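Local atomic coordinates of purine nucleosidase, (IunH-1) (Sulfolobus solfataricus, PDB entry 3T8J), a protein that belongs to the nucleosidase clan of alpha/beta proteins, assembles from four chains and holds a sodium ion at the end of its central sheet in this model. Residues I121-N126 with E162-V167; C8-D13 with V31-G36; A171-F176 with I261-N266. All coordinates share one frame; numbering follows the deposited sequence.

In the fold
The contacts follow each other along the chain as contact 2, contact 1 and contact 3, each closing before the next opens. Contacts 1 and 2 have centres about 10 Å apart. They share the sodium site, which lies past the ends of the neighbouring parallel strands 3-8 and 116-120. They also touch directly, as Thr125 OG1 probably hydrogen-bonds to Glu35 OE2. Contact 3 lies about 10 Å from contact 1 and 20 Å from contact 2, between centres. Helices 163-167 and 169-177 are consecutive and carry the packing from contact 1 outward to contact 3, where Leu69 of a second subunit comes close.

Contact 1: I121-N126 with E162-V167; sequences ISPLTN and EFNIWV. With NA (sodium ion), chain B.
Asn164 lies against the backbone of Ser122 and crosses the ring of Pro123 at about a right angle. Its CG is anti to its own carbonyl carbon (chi1 -72°), and this lays the flat amide along the chain from Ile121 to Pro123. CG comes within 3.5 Å of Ser122 C. The two ends of the amide meet different neighbours. OD1 touches CD of Pro123. ND2 lies 3.2 Å from Ile121 O and hydrogen-bonds to Met147.

Ile121 O is also a ligand of the sodium ion, at 2.3 Å. Ser122 OG binds the same ion at 2.5 Å. The serine torsion (chi1 -49°) swings OG onto the metal side, where it also hydrogen-bonds to Asp7 O. Asp9, Asp14 and a water complete the site. The ion probably polarises the Ile121 carbonyl.

In the alpha/beta fold, residues 121-124 form the turn between parallel strand 116-120 and helix 125-133. Helix 163-167 packs against this turn. Glu162 is the N-cap of that helix. Its carboxylate folds back over the first turn: OE2 accepts from Asn164 N and OE1 from Ile165 N. Both donors approach from out of the carboxylate plane.

Farther along, CG of Pro123 presses on CG1 of Val167 at 3.7 Å. The other methyl of Val167, CG2, lies over one face of the Phe163 ring, offset toward the rim. Leu124 and Ile165 run side by side, their CD1 methyls 4.1 Å apart, with Ala172 of helix 169-177 against both. A water joins the backbones: it accepts from Leu124 N at 2.9 Å and donates to Asn164 O at 2.7 Å.

Contact 2: C8-D13 with V31-G36; sequences CDTAED and VTIVEG. With NA (sodium ion), chain B.
Asp9 turns CG between its backbone N and carbonyl carbon (chi1 57°), which sets OD1 3.5 Å from Gly36 CA and leaves OD2 for the sodium ion. Ile33 bends its chain back (chi2 -65°), which packs CD1 against Thr10 OG1, 3.6 Å away. That hydroxyl is hydrogen-bonded to Glu43 O. The contact belongs to a parallel beta-alpha-beta unit made of strand 3-8, helix 12-23 and strand 27-33. The two strands pair side by side at Cys8 and Ile33. Cys8 N donates to Thr32 O at 2.8 Å, and Val34 N donates to Cys8 O at 3.1 Å. A CA-H of Ile33 also points at Cys8 O.

Past the strand ends, CB of Asp9 lies 3.3 Å from Val34 O. Gly36 has no side chain to hold the carboxylate off. OD1 of Asp9 also accepts from Asn37 N, which helps fix the rotation of the group. OD2 binds the sodium ion at 2.3 Å, and the ion also holds a water. Cys8 SG packs 4.1 Å from Val31 CG1 of the adjacent strand.

Contact 3: A171-F176 with I261-N266; sequences AAKIVF and IDNTDN
Helix 169-177 passes the end of strand 251-261, with the CA atoms of Lys173 and Ile261 5.4 Å apart. Residues 262-266 open the loop that links this strand to its antiparallel neighbour 272-275, a beta hairpin at one edge of the sheet within this chain. Ile261 points its side chain at the helix. Its CG2 meets Ala172 CB at 4.0 Å. Its CD1 sits over one face of the Phe176 ring, toward the rim, 4.1 Å from Phe176 CD1. Ile165 of helix 163-167 also packs on Ile261.

Lys173 runs nearly straight out from the helix and then bends at its last torsion (chi4 76°). The bend brings NZ to Ile261 O, a hydrogen bond of 2.9 Å. NZ also donates to a water that takes the N-H of Ile261. The ammonium thus grips Ile261 O directly and Ile261 N through the water. CD of Lys173 lies over the flat face of the Asn263 amide, 3.6 Å from Asn263 CG; the two side chains cross at about a right angle. ND2 of Asn263 hydrogen-bonds to Asp170 OD1. Leu69 of a second subunit packs on both Lys173 and Asn263.

Side chains of the loop also bond to its own backbone. Asp262 OD1 accepts from Thr264 N in an Asx turn, and the syn lone pair of Asp262 OD1 takes Thr264 OG1. Thr264 OG1 in turn accepts from Asn266 N at 3.0 Å, forming an ST turn.

Contact 1: I121-N126 with E162-V167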
# COMPACT_ATOMS: atom_id res chain seq x y z
N ILE A 121 2.18 2.39 -28.40
CA ILE A 121 2.06 0.92 -28.41
C ILE A 121 3.07 0.23 -27.49
O ILE A 121 3.35 -0.95 -27.65
CB ILE A 121 2.13 0.35 -29.86
CG1 ILE A 121 3.32 0.89 -30.65
CG2 ILE A 121 0.82 0.68 -30.61
CD1 ILE A 121 3.64 0.10 -31.95
N SER A 122 3.62 0.98 -26.55
CA SER A 122 4.71 0.56 -25.68
C SER A 122 4.55 1.16 -24.28
O SER A 122 3.64 1.99 -24.05
CB SER A 122 6.03 1.03 -26.31
OG SER A 122 6.09 0.65 -27.70
N PRO A 123 5.44 0.82 -23.34
CA PRO A 123 5.43 1.54 -22.05
C PRO A 123 5.48 3.08 -22.24
O PRO A 123 6.05 3.57 -23.20
CB PRO A 123 6.65 0.98 -21.32
CG PRO A 123 6.81 -0.40 -21.90
CD PRO A 123 6.49 -0.20 -23.35
N LEU A 124 4.86 3.83 -21.33
CA LEU A 124 4.54 5.23 -21.56
C LEU A 124 5.59 6.26 -21.06
O LEU A 124 5.36 7.48 -21.00
CB LEU A 124 3.15 5.51 -20.99
CG LEU A 124 1.98 4.85 -21.74
CD1 LEU A 124 0.67 4.87 -20.91
CD2 LEU A 124 1.70 5.53 -23.07
N THR A 125 6.79 5.77 -20.75
CA THR A 125 7.83 6.58 -20.14
C THR A 125 8.20 7.84 -20.95
O THR A 125 8.39 8.90 -20.36
CB THR A 125 9.09 5.71 -19.83
OG1 THR A 125 8.65 4.47 -19.25
CG2 THR A 125 10.01 6.45 -18.88
N ASN A 126 8.36 7.73 -22.27
CA ASN A 126 8.76 8.90 -23.07
C ASN A 126 7.68 9.96 -23.11
O ASN A 126 7.99 11.15 -23.03
CB ASN A 126 9.13 8.51 -24.50
CG ASN A 126 10.41 7.74 -24.59
OD1 ASN A 126 11.30 7.93 -23.79
ND2 ASN A 126 10.51 6.86 -25.60
N GLU A 162 -1.41 -5.94 -17.79
CA GLU A 162 -0.86 -5.91 -19.13
C GLU A 162 0.54 -5.26 -19.13
O GLU A 162 0.82 -4.33 -18.38
CB GLU A 162 -1.82 -5.18 -20.07
CG GLU A 162 -1.38 -5.06 -21.50
CD GLU A 162 -0.41 -3.94 -21.72
OE1 GLU A 162 -0.51 -2.89 -21.02
OE2 GLU A 162 0.44 -4.08 -22.64
N PHE A 163 1.42 -5.78 -19.98
CA PHE A 163 2.83 -5.43 -19.99
C PHE A 163 3.15 -3.93 -20.08
O PHE A 163 3.92 -3.42 -19.28
CB PHE A 163 3.52 -6.17 -21.14
CG PHE A 163 5.00 -5.99 -21.18
CD1 PHE A 163 5.81 -6.73 -20.33
CD2 PHE A 163 5.59 -5.13 -22.10
CE1 PHE A 163 7.20 -6.59 -20.37
CE2 PHE A 163 6.97 -5.01 -22.15
CZ PHE A 163 7.78 -5.76 -21.31
N ASN A 164 2.59 -3.24 -21.07
CA ASN A 164 2.97 -1.82 -21.29
C ASN A 164 2.70 -0.97 -20.04
O ASN A 164 3.55 -0.17 -19.64
CB ASN A 164 2.23 -1.22 -22.48
CG ASN A 164 2.72 -1.76 -23.80
OD1 ASN A 164 3.82 -2.32 -23.88
ND2 ASN A 164 1.92 -1.57 -24.88
N ILE A 165 1.53 -1.16 -19.43
CA ILE A 165 1.20 -0.40 -18.22
C ILE A 165 2.04 -0.86 -17.03
O ILE A 165 2.57 -0.05 -16.25
CB ILE A 165 -0.31 -0.49 -17.88
CG1 ILE A 165 -1.17 -0.09 -19.09
CG2 ILE A 165 -0.68 0.37 -16.62
CD1 ILE A 165 -0.94 1.34 -19.58
N TRP A 166 2.20 -2.19 -16.87
CA TRP A 166 2.97 -2.75 -15.76
C TRP A 166 4.47 -2.29 -15.76
O TRP A 166 5.04 -2.05 -14.69
CB TRP A 166 2.91 -4.30 -15.82
CG TRP A 166 3.70 -4.98 -14.76
CD1 TRP A 166 3.28 -5.36 -13.50
CD2 TRP A 166 5.06 -5.40 -14.86
NE1 TRP A 166 4.30 -5.96 -12.80
CE2 TRP A 166 5.42 -5.98 -13.62
CE3 TRP A 166 6.04 -5.32 -15.87
CZ2 TRP A 166 6.69 -6.49 -13.37
CZ3 TRP A 166 7.30 -5.82 -15.61
CH2 TRP A 166 7.61 -6.39 -14.37
N VAL A 167 5.08 -2.19 -16.93
CA VAL A 167 6.53 -1.83 -17.01
C VAL A 167 6.79 -0.49 -16.33
O VAL A 167 7.73 -0.34 -15.54
CB VAL A 167 7.03 -1.83 -18.46
CG1 VAL A 167 8.36 -1.05 -18.60
CG2 VAL A 167 7.20 -3.28 -18.99
NA NA B . 5.40 -1.63 -28.38
O HOH W 1 3.56 2.52 -19.08
O HOH W 2 5.09 -3.95 -28.60

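Contact 2: C8-D13 with V31-G36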
# COMPACT_ATOMS: atom_id res chain seq x y z
N CYS A 8 7.98 2.90 -29.69
CA CYS A 8 8.26 1.47 -29.84
C CYS A 8 9.26 0.91 -28.81
O CYS A 8 10.38 1.43 -28.67
CB CYS A 8 8.88 1.21 -31.23
SG CYS A 8 7.82 1.62 -32.59
N ASP A 9 8.89 -0.20 -28.16
CA ASP A 9 9.83 -1.11 -27.47
C ASP A 9 10.06 -2.27 -28.44
O ASP A 9 9.54 -3.36 -28.29
CB ASP A 9 9.35 -1.58 -26.07
CG ASP A 9 7.98 -2.28 -26.05
OD1 ASP A 9 7.76 -3.12 -25.14
OD2 ASP A 9 7.06 -1.98 -26.86
N THR A 10 10.80 -1.95 -29.50
CA THR A 10 10.59 -2.57 -30.82
C THR A 10 10.71 -4.08 -30.88
O THR A 10 11.81 -4.63 -30.73
CB THR A 10 11.61 -2.01 -31.83
OG1 THR A 10 11.87 -0.61 -31.59
CG2 THR A 10 11.11 -2.23 -33.27
N ALA A 11 9.59 -4.75 -31.11
CA ALA A 11 9.54 -6.19 -31.40
C ALA A 11 8.64 -6.37 -32.65
O ALA A 11 8.31 -5.39 -33.36
CB ALA A 11 9.01 -6.95 -30.16
N GLU A 12 8.23 -7.60 -32.94
CA GLU A 12 7.52 -7.90 -34.19
C GLU A 12 6.30 -7.01 -34.50
O GLU A 12 6.18 -6.47 -35.60
CB GLU A 12 7.18 -9.40 -34.28
CG GLU A 12 6.02 -9.91 -33.36
CD GLU A 12 6.23 -9.66 -31.87
OE1 GLU A 12 7.07 -10.40 -31.27
OE2 GLU A 12 5.57 -8.74 -31.30
N ASP A 13 5.43 -6.82 -33.52
CA ASP A 13 4.18 -6.11 -33.79
C ASP A 13 4.41 -4.60 -33.88
O ASP A 13 3.57 -3.89 -34.48
CB ASP A 13 3.11 -6.44 -32.73
CG ASP A 13 1.74 -6.73 -33.35
OD1 ASP A 13 1.65 -7.38 -34.42
OD2 ASP A 13 0.72 -6.34 -32.75
N VAL A 31 10.16 7.96 -35.07
CA VAL A 31 10.04 6.78 -34.25
C VAL A 31 10.81 7.04 -32.95
O VAL A 31 11.93 7.53 -32.99
CB VAL A 31 10.65 5.55 -34.95
CG1 VAL A 31 10.53 4.30 -34.02
CG2 VAL A 31 10.03 5.29 -36.30
N THR A 32 10.17 6.81 -31.81
CA THR A 32 10.77 7.02 -30.48
C THR A 32 10.91 5.64 -29.83
O THR A 32 10.07 4.76 -30.07
CB THR A 32 9.94 8.02 -29.63
OG1 THR A 32 8.57 7.61 -29.56
CG2 THR A 32 10.05 9.46 -30.23
N ILE A 33 12.01 5.41 -29.09
CA ILE A 33 12.29 4.09 -28.50
C ILE A 33 12.23 4.15 -26.99
O ILE A 33 12.78 5.07 -26.38
CB ILE A 33 13.70 3.58 -28.92
CG1 ILE A 33 13.90 3.68 -30.44
CG2 ILE A 33 13.90 2.10 -28.46
CD1 ILE A 33 12.97 2.79 -31.26
N VAL A 34 11.60 3.14 -26.40
CA VAL A 34 11.39 3.06 -24.95
C VAL A 34 11.74 1.65 -24.44
O VAL A 34 11.60 0.68 -25.20
CB VAL A 34 9.94 3.47 -24.58
CG1 VAL A 34 8.92 2.43 -25.07
CG2 VAL A 34 9.78 3.73 -23.05
N GLU A 35 12.11 1.54 -23.18
CA GLU A 35 12.33 0.22 -22.55
C GLU A 35 11.08 -0.64 -22.65
O GLU A 35 9.93 -0.11 -22.63
CB GLU A 35 12.77 0.38 -21.07
CG GLU A 35 11.64 0.58 -20.06
CD GLU A 35 11.04 1.98 -20.00
OE1 GLU A 35 11.68 2.93 -20.51
OE2 GLU A 35 9.94 2.12 -19.40
N GLY A 36 11.26 -1.95 -22.71
CA GLY A 36 10.14 -2.88 -22.64
C GLY A 36 10.52 -4.29 -23.09
O GLY A 36 11.22 -4.99 -22.38
NA NA B . 5.40 -1.63 -28.38
O HOH W 2 5.09 -3.95 -28.60

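Contact 3: A171-F176 with I261-N266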
# COMPACT_ATOMS: atom_id res chain seq x y z
N ALA A 171 4.57 6.26 -15.14
CA ALA A 171 4.41 6.95 -16.42
C ALA A 171 2.96 6.85 -16.90
O ALA A 171 2.40 7.85 -17.39
CB ALA A 171 5.40 6.38 -17.50
N ALA A 172 2.34 5.68 -16.79
CA ALA A 172 0.94 5.50 -17.23
C ALA A 172 0.02 6.39 -16.44
O ALA A 172 -0.88 7.00 -16.99
CB ALA A 172 0.51 4.02 -17.11
N LYS A 173 0.23 6.44 -15.13
CA LYS A 173 -0.64 7.27 -14.27
C LYS A 173 -0.52 8.73 -14.68
O LYS A 173 -1.55 9.45 -14.79
CB LYS A 173 -0.28 7.09 -12.79
CG LYS A 173 -1.28 7.73 -11.82
CD LYS A 173 -1.09 7.15 -10.38
CE LYS A 173 -2.31 7.28 -9.49
NZ LYS A 173 -3.44 6.31 -9.75
N ILE A 174 0.69 9.20 -14.93
CA ILE A 174 0.90 10.59 -15.40
C ILE A 174 0.14 10.85 -16.71
O ILE A 174 -0.56 11.86 -16.85
CB ILE A 174 2.42 10.88 -15.57
CG1 ILE A 174 3.07 10.94 -14.20
CG2 ILE A 174 2.65 12.19 -16.36
CD1 ILE A 174 4.63 10.80 -14.29
N VAL A 175 0.22 9.94 -17.66
CA VAL A 175 -0.40 10.12 -18.97
C VAL A 175 -1.94 10.13 -18.85
O VAL A 175 -2.60 10.98 -19.46
CB VAL A 175 0.10 9.04 -19.94
CG1 VAL A 175 -0.78 8.92 -21.18
CG2 VAL A 175 1.55 9.38 -20.32
N PHE A 176 -2.48 9.21 -18.04
CA PHE A 176 -3.93 9.10 -17.88
C PHE A 176 -4.52 10.24 -17.07
O PHE A 176 -5.74 10.44 -17.15
CB PHE A 176 -4.34 7.70 -17.37
CG PHE A 176 -4.46 6.68 -18.44
CD1 PHE A 176 -3.32 6.09 -18.98
CD2 PHE A 176 -5.68 6.27 -18.92
CE1 PHE A 176 -3.41 5.13 -19.98
CE2 PHE A 176 -5.77 5.35 -19.94
CZ PHE A 176 -4.62 4.75 -20.45
N ILE A 261 -4.90 3.91 -12.78
CA ILE A 261 -3.70 3.04 -12.91
C ILE A 261 -3.18 2.72 -11.52
O ILE A 261 -2.90 3.62 -10.71
CB ILE A 261 -2.61 3.77 -13.68
CG1 ILE A 261 -3.09 4.32 -15.02
CG2 ILE A 261 -1.37 2.84 -13.84
CD1 ILE A 261 -3.62 3.24 -15.99
N ASP A 262 -3.00 1.44 -11.24
CA ASP A 262 -2.34 1.01 -9.99
C ASP A 262 -0.81 1.14 -10.15
O ASP A 262 -0.22 0.45 -11.00
CB ASP A 262 -2.72 -0.42 -9.63
CG ASP A 262 -2.11 -0.88 -8.31
OD1 ASP A 262 -0.87 -0.73 -8.12
OD2 ASP A 262 -2.85 -1.43 -7.46
N ASN A 263 -0.21 2.12 -9.45
CA ASN A 263 1.23 2.36 -9.51
C ASN A 263 1.94 1.98 -8.22
O ASN A 263 2.98 2.55 -7.87
CB ASN A 263 1.55 3.80 -9.93
CG ASN A 263 1.20 4.82 -8.86
OD1 ASN A 263 0.19 4.65 -8.13
ND2 ASN A 263 1.99 5.89 -8.76
N THR A 264 1.36 1.02 -7.49
CA THR A 264 2.02 0.47 -6.33
C THR A 264 3.06 -0.58 -6.76
O THR A 264 3.11 -0.98 -7.92
CB THR A 264 1.03 -0.22 -5.34
OG1 THR A 264 0.58 -1.47 -5.90
CG2 THR A 264 -0.16 0.71 -5.02
N ASP A 265 3.86 -1.01 -5.79
CA ASP A 265 4.72 -2.18 -5.93
C ASP A 265 4.08 -3.44 -5.33
O ASP A 265 4.77 -4.44 -5.04
CB ASP A 265 6.06 -1.91 -5.23
CG ASP A 265 7.08 -1.29 -6.13
OD1 ASP A 265 7.38 -1.86 -7.22
OD2 ASP A 265 7.62 -0.23 -5.71
N ASN A 266 2.77 -3.40 -5.13
CA ASN A 266 2.04 -4.52 -4.60
C ASN A 266 1.67 -5.51 -5.74
O ASN A 266 1.98 -5.30 -6.92
CB ASN A 266 0.78 -4.04 -3.87
CG ASN A 266 1.11 -3.15 -2.64
OD1 ASN A 266 2.12 -3.36 -1.98
ND2 ASN A 266 0.22 -2.19 -2.33
O HOH W 3 -4.69 6.79 -12.12
O HOH W 4 -3.68 4.56 -8.11